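Local coordinates for protein cytosolic IMP-GMP specific 5'-nucleotidase (Legionella pneumophila subsp. pneumophila, PDB 4OHF) that probably hydrolyses the 5'-phosphate of purine nucleoside monophosphates such as IMP and GMP in the cytosol, as a magnesium-dependent member of the HAD clan, at residues B[3-15]-B[438-450]. Sequence-based numbering, arbitrary orientation.
Sequences THKVFVNRIINMR and LEHSPMTYFRANR. With PO4 (phosphate ion), chain I.
A two-stranded antiparallel sheet, made of Ile12-Asn13 and Tyr445-Phe446, joins a segment near the N-terminus to one near the C-terminus, beside the edge strand 7-8 of the central HAD-type sheet. It is a worked example of a short backbone pairing that places one aromatic side chain among aliphatic neighbours. Ile12 and Phe446 form a hydrogen-bonded pair: Ile12 N donates to Phe446 O at 3.1 Å, on a lone pair in the carbonyl plane, and Phe446 N returns a bond to Ile12 O at 3.0 Å. Met14 N extends the pairing to Thr444 O, while Ile11 CA adds a C-H...O contact to Phe446 O. Lys351 of the second subunit hydrogen-bonds Tyr445 O, so the same strand also contributes to the subunit interface.

Aliphatic groups gather round the Phe446 ring. CG2 of Ile12 meets its edge at CD2 (3.6 Å), with the two side chains running alongside each other. The side chains of Val6 and Val8 run at about a right angle to that of Phe446, Val6 CG1 reaching CE1 at 3.6 Å and Val8 CG2 touching CD1; Met14 CG approaches CE2. Thr444 CG2, from its own segment, sits centrally over one face. On the face opposite Phe446, Asn13 and Tyr445 form the non-hydrogen-bonded pair; with chi1 at -174° the Asn13 CG points away from its own N, and OD1 lies 3.4 Å from Tyr445 CD1, amide and ring planes 50° apart. Ile11 CG2 packs on the phenol end, 3.5 Å from CZ.

At the N-terminal end of segment 3-15, the His4 imidazole receives Glu439 CG over one face, 4.1 Å from its centroid, in a CH-pi contact, while Asp436 accepts from His4 ND1.

Three backbone bonds set the register, while apolar groups surround the buried Phe446 ring, so the contact combines directional pairing with hydrophobic packing.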
loop_
_atom_site.group_PDB
_atom_site.type_symbol
_atom_site.label_atom_id
_atom_site.label_comp_id
_atom_site.label_asym_id
_atom_site.label_seq_id
_atom_site.Cartn_x
_atom_site.Cartn_y
_atom_site.Cartn_z
ATOM N N THR B 3 42.265 14.223 14.716
ATOM C CA THR B 3 41.419 14.238 15.908
ATOM C C THR B 3 40.643 12.933 16.164
ATOM O O THR B 3 40.326 12.626 17.311
ATOM C CB THR B 3 40.391 15.370 15.812
ATOM O OG1 THR B 3 39.537 15.131 14.688
ATOM C CG2 THR B 3 41.088 16.701 15.618
ATOM N N HIS B 4 40.319 12.190 15.103
ATOM C CA HIS B 4 39.582 10.930 15.230
ATOM C C HIS B 4 38.267 11.100 16.006
ATOM O O HIS B 4 37.957 10.321 16.902
ATOM C CB HIS B 4 40.447 9.871 15.931
ATOM C CG HIS B 4 41.492 9.243 15.055
ATOM N ND1 HIS B 4 41.182 8.517 13.922
ATOM C CD2 HIS B 4 42.842 9.186 15.178
ATOM C CE1 HIS B 4 42.292 8.040 13.387
ATOM N NE2 HIS B 4 43.313 8.431 14.128
ATOM N N LYS B 5 37.486 12.108 15.644
ATOM C CA LYS B 5 36.227 12.384 16.318
ATOM C C LYS B 5 35.098 11.441 15.952
ATOM O O LYS B 5 34.944 11.051 14.800
ATOM C CB LYS B 5 35.777 13.808 16.015
ATOM C CG LYS B 5 36.858 14.833 16.227
ATOM C CD LYS B 5 36.309 16.119 16.836
ATOM C CE LYS B 5 35.859 15.883 18.261
ATOM N NZ LYS B 5 36.966 15.250 19.031
ATOM N N VAL B 6 34.307 11.075 16.953
ATOM C CA VAL B 6 33.157 10.209 16.753
ATOM C C VAL B 6 31.932 11.006 17.181
ATOM O O VAL B 6 31.839 11.458 18.309
ATOM C CB VAL B 6 33.271 8.912 17.584
ATOM C CG1 VAL B 6 31.941 8.170 17.585
ATOM C CG2 VAL B 6 34.362 8.027 16.998
ATOM N N PHE B 7 30.997 11.189 16.261
ATOM C CA PHE B 7 29.791 11.943 16.534
ATOM C C PHE B 7 28.705 11.014 17.014
ATOM O O PHE B 7 28.513 9.942 16.449
ATOM C CB PHE B 7 29.402 12.682 15.271
ATOM C CG PHE B 7 30.550 13.437 14.687
ATOM C CD1 PHE B 7 31.125 14.497 15.385
ATOM C CD2 PHE B 7 31.129 13.031 13.489
ATOM C CE1 PHE B 7 32.265 15.135 14.898
ATOM C CE2 PHE B 7 32.266 13.661 12.994
ATOM C CZ PHE B 7 32.839 14.716 13.697
ATOM N N VAL B 8 28.007 11.432 18.069
ATOM C CA VAL B 8 26.976 10.610 18.690
ATOM C C VAL B 8 25.555 11.135 18.538
ATOM O O VAL B 8 25.260 12.267 18.909
ATOM C CB VAL B 8 27.281 10.427 20.204
ATOM C CG1 VAL B 8 26.405 9.346 20.787
ATOM C CG2 VAL B 8 28.763 10.116 20.405
ATOM N N ASN B 9 24.680 10.299 17.983
ATOM C CA ASN B 9 23.277 10.660 17.814
ATOM C C ASN B 9 22.432 10.047 18.931
ATOM O O ASN B 9 21.427 10.612 19.345
ATOM C CB ASN B 9 22.734 10.174 16.464
ATOM C CG ASN B 9 23.369 10.896 15.285
ATOM O OD1 ASN B 9 23.600 12.106 15.340
ATOM N ND2 ASN B 9 23.644 10.158 14.206
ATOM N N ARG B 10 22.853 8.885 19.409
ATOM C CA ARG B 10 22.140 8.169 20.460
ATOM C C ARG B 10 23.126 7.376 21.291
ATOM O O ARG B 10 24.150 6.920 20.786
ATOM C CB ARG B 10 21.150 7.174 19.874
ATOM C CG ARG B 10 19.845 7.731 19.419
ATOM C CD ARG B 10 18.964 6.587 18.923
ATOM N NE ARG B 10 19.464 6.017 17.678
ATOM C CZ ARG B 10 19.561 6.711 16.546
ATOM N NH1 ARG B 10 19.189 7.993 16.524
ATOM N NH2 ARG B 10 20.028 6.128 15.445
ATOM N N ILE B 11 22.791 7.196 22.562
ATOM C CA ILE B 11 23.625 6.440 23.476
ATOM C C ILE B 11 23.917 5.028 22.973
ATOM O O ILE B 11 23.044 4.366 22.431
ATOM C CB ILE B 11 22.932 6.280 24.854
ATOM C CG1 ILE B 11 22.827 7.633 25.555
ATOM C CG2 ILE B 11 23.697 5.272 25.727
ATOM C CD1 ILE B 11 21.941 7.595 26.792
ATOM N N ILE B 12 25.165 4.606 23.136
ATOM C CA ILE B 12 25.583 3.244 22.836
ATOM C C ILE B 12 26.744 2.942 23.787
ATOM O O ILE B 12 27.770 3.629 23.783
ATOM C CB ILE B 12 26.018 3.002 21.365
ATOM C CG1 ILE B 12 26.217 1.495 21.175
ATOM C CG2 ILE B 12 27.314 3.753 21.025
ATOM C CD1 ILE B 12 26.698 1.095 19.825
ATOM N N ASN B 13 26.542 1.936 24.636
ATOM C CA ASN B 13 27.532 1.515 25.622
ATOM C C ASN B 13 28.423 0.451 24.982
ATOM O O ASN B 13 28.074 -0.717 24.972
ATOM C CB ASN B 13 26.784 0.955 26.837
ATOM C CG ASN B 13 27.693 0.608 27.991
ATOM O OD1 ASN B 13 28.883 0.929 27.989
ATOM N ND2 ASN B 13 27.127 -0.046 29.000
ATOM N N MET B 14 29.566 0.849 24.437
ATOM C CA MET B 14 30.442 -0.123 23.781
ATOM C C MET B 14 30.818 -1.297 24.681
ATOM O O MET B 14 31.126 -2.385 24.192
ATOM C CB MET B 14 31.715 0.543 23.256
ATOM C CG MET B 14 31.524 1.398 22.013
ATOM S SD MET B 14 30.719 0.566 20.620
ATOM C CE MET B 14 32.107 -0.267 19.861
ATOM N N ARG B 15 30.793 -1.071 25.990
ATOM C CA ARG B 15 31.124 -2.103 26.966
ATOM C C ARG B 15 30.191 -3.296 26.811
ATOM O O ARG B 15 30.613 -4.443 26.952
ATOM C CB ARG B 15 31.007 -1.535 28.387
ATOM C CG ARG B 15 31.117 -2.566 29.515
ATOM C CD ARG B 15 32.464 -2.512 30.230
ATOM N NE ARG B 15 32.747 -1.186 30.776
ATOM C CZ ARG B 15 33.838 -0.889 31.478
ATOM N NH1 ARG B 15 34.744 -1.828 31.722
ATOM N NH2 ARG B 15 34.034 0.350 31.919
ATOM N N LEU B 438 37.895 2.958 16.095
ATOM C CA LEU B 438 38.821 2.007 16.705
ATOM C C LEU B 438 39.921 2.633 17.546
ATOM O O LEU B 438 40.647 1.932 18.243
ATOM C CB LEU B 438 39.432 1.101 15.636
ATOM C CG LEU B 438 38.435 0.301 14.792
ATOM C CD1 LEU B 438 39.186 -0.473 13.728
ATOM C CD2 LEU B 438 37.641 -0.636 15.673
ATOM N N GLU B 439 40.034 3.952 17.491
ATOM C CA GLU B 439 41.056 4.667 18.246
ATOM C C GLU B 439 40.506 5.030 19.633
ATOM O O GLU B 439 41.224 5.510 20.503
ATOM C CB GLU B 439 41.439 5.941 17.497
ATOM C CG GLU B 439 42.902 6.270 17.566
ATOM C CD GLU B 439 43.723 5.359 16.681
ATOM O OE1 GLU B 439 43.791 5.621 15.459
ATOM O OE2 GLU B 439 44.287 4.373 17.204
ATOM N N HIS B 440 39.206 4.835 19.805
ATOM C CA HIS B 440 38.541 5.095 21.071
ATOM C C HIS B 440 38.629 3.848 21.931
ATOM O O HIS B 440 39.029 2.776 21.475
ATOM C CB HIS B 440 37.072 5.441 20.846
ATOM C CG HIS B 440 36.856 6.822 20.323
ATOM N ND1 HIS B 440 37.305 7.230 19.087
ATOM C CD2 HIS B 440 36.257 7.902 20.880
ATOM C CE1 HIS B 440 36.993 8.502 18.905
ATOM N NE2 HIS B 440 36.356 8.934 19.978
ATOM N N SER B 441 38.236 3.994 23.184
ATOM C CA SER B 441 38.256 2.882 24.123
ATOM C C SER B 441 37.147 1.891 23.798
ATOM O O SER B 441 35.986 2.268 23.675
ATOM C CB SER B 441 38.055 3.409 25.540
ATOM O OG SER B 441 37.846 2.344 26.444
ATOM N N PRO B 442 37.487 0.609 23.648
ATOM C CA PRO B 442 36.436 -0.362 23.344
ATOM C C PRO B 442 35.444 -0.520 24.496
ATOM O O PRO B 442 34.665 -1.463 24.510
ATOM C CB PRO B 442 37.219 -1.641 23.062
ATOM C CG PRO B 442 38.455 -1.466 23.874
ATOM C CD PRO B 442 38.812 -0.032 23.647
ATOM N N MET B 443 35.482 0.409 25.455
ATOM C CA MET B 443 34.577 0.395 26.617
ATOM C C MET B 443 33.783 1.708 26.685
ATOM O O MET B 443 32.878 1.866 27.514
ATOM C CB MET B 443 35.367 0.226 27.932
ATOM C CG MET B 443 36.188 -1.074 28.074
ATOM S SD MET B 443 35.224 -2.609 27.977
ATOM C CE MET B 443 36.509 -3.846 27.569
ATOM N N THR B 444 34.151 2.644 25.807
ATOM C CA THR B 444 33.543 3.968 25.700
ATOM C C THR B 444 32.016 4.007 25.768
ATOM O O THR B 444 31.336 3.262 25.071
ATOM C CB THR B 444 33.946 4.633 24.374
ATOM O OG1 THR B 444 35.377 4.669 24.265
ATOM C CG2 THR B 444 33.401 6.036 24.300
ATOM N N TYR B 445 31.475 4.881 26.609
ATOM C CA TYR B 445 30.023 5.026 26.694
ATOM C C TYR B 445 29.723 6.308 25.905
ATOM O O TYR B 445 30.022 7.414 26.372
ATOM C CB TYR B 445 29.566 5.195 28.145
ATOM C CG TYR B 445 28.060 5.124 28.360
ATOM C CD1 TYR B 445 27.458 3.949 28.813
ATOM C CD2 TYR B 445 27.240 6.237 28.138
ATOM C CE1 TYR B 445 26.080 3.879 29.052
ATOM C CE2 TYR B 445 25.859 6.178 28.366
ATOM C CZ TYR B 445 25.284 4.988 28.827
ATOM O OH TYR B 445 23.924 4.902 29.062
ATOM N N PHE B 446 29.159 6.153 24.711
ATOM C CA PHE B 446 28.830 7.278 23.851
ATOM C C PHE B 446 27.484 7.927 24.177
ATOM O O PHE B 446 26.447 7.254 24.206
ATOM C CB PHE B 446 28.814 6.826 22.387
ATOM C CG PHE B 446 30.176 6.523 21.818
ATOM C CD1 PHE B 446 31.107 7.537 21.606
ATOM C CD2 PHE B 446 30.523 5.227 21.464
ATOM C CE1 PHE B 446 32.356 7.259 21.049
ATOM C CE2 PHE B 446 31.772 4.946 20.905
ATOM C CZ PHE B 446 32.683 5.962 20.700
ATOM N N ARG B 447 27.507 9.234 24.419
ATOM C CA ARG B 447 26.294 10.005 24.704
ATOM C C ARG B 447 26.193 11.158 23.711
ATOM O O ARG B 447 27.200 11.628 23.168
ATOM C CB ARG B 447 26.314 10.593 26.120
ATOM C CG ARG B 447 26.106 9.606 27.247
ATOM C CD ARG B 447 26.392 10.269 28.596
ATOM N NE ARG B 447 26.237 9.334 29.706
ATOM C CZ ARG B 447 25.073 8.809 30.064
ATOM N NH1 ARG B 447 23.975 9.142 29.402
ATOM N NH2 ARG B 447 25.011 7.930 31.056
ATOM N N ALA B 448 24.976 11.628 23.484
ATOM C CA ALA B 448 24.771 12.734 22.570
ATOM C C ALA B 448 24.605 14.032 23.339
ATOM O O ALA B 448 24.025 14.050 24.426
ATOM C CB ALA B 448 23.551 12.481 21.738
ATOM N N ASN B 449 25.122 15.116 22.779
ATOM C CA ASN B 449 24.986 16.423 23.400
ATOM C C ASN B 449 23.535 16.811 23.151
ATOM O O ASN B 449 23.006 16.519 22.080
ATOM C CB ASN B 449 25.904 17.426 22.711
ATOM C CG ASN B 449 27.359 16.989 22.722
ATOM O OD1 ASN B 449 28.138 17.353 21.832
ATOM N ND2 ASN B 449 27.742 16.216 23.741
ATOM N N ARG B 450 22.885 17.453 24.122
ATOM C CA ARG B 450 21.483 17.861 23.946
ATOM C C ARG B 450 21.305 18.618 22.632
ATOM O O ARG B 450 22.162 19.408 22.243
ATOM C CB ARG B 450 21.024 18.772 25.092
ATOM C CG ARG B 450 20.088 18.146 26.118
ATOM C CD ARG B 450 19.326 19.247 26.844
ATOM N NE ARG B 450 20.187 20.398 27.128
ATOM C CZ ARG B 450 19.751 21.572 27.583
ATOM N NH1 ARG B 450 18.453 21.758 27.815
ATOM N NH2 ARG B 450 20.609 22.567 27.798
HETATM P P PO4 I . 20.757 2.356 16.748
HETATM O O1 PO4 I . 21.909 1.420 16.769
HETATM O O2 PO4 I . 20.921 3.319 15.631
HETATM O O3 PO4 I . 20.697 3.095 18.032
HETATM O O4 PO4 I . 19.497 1.598 16.561
#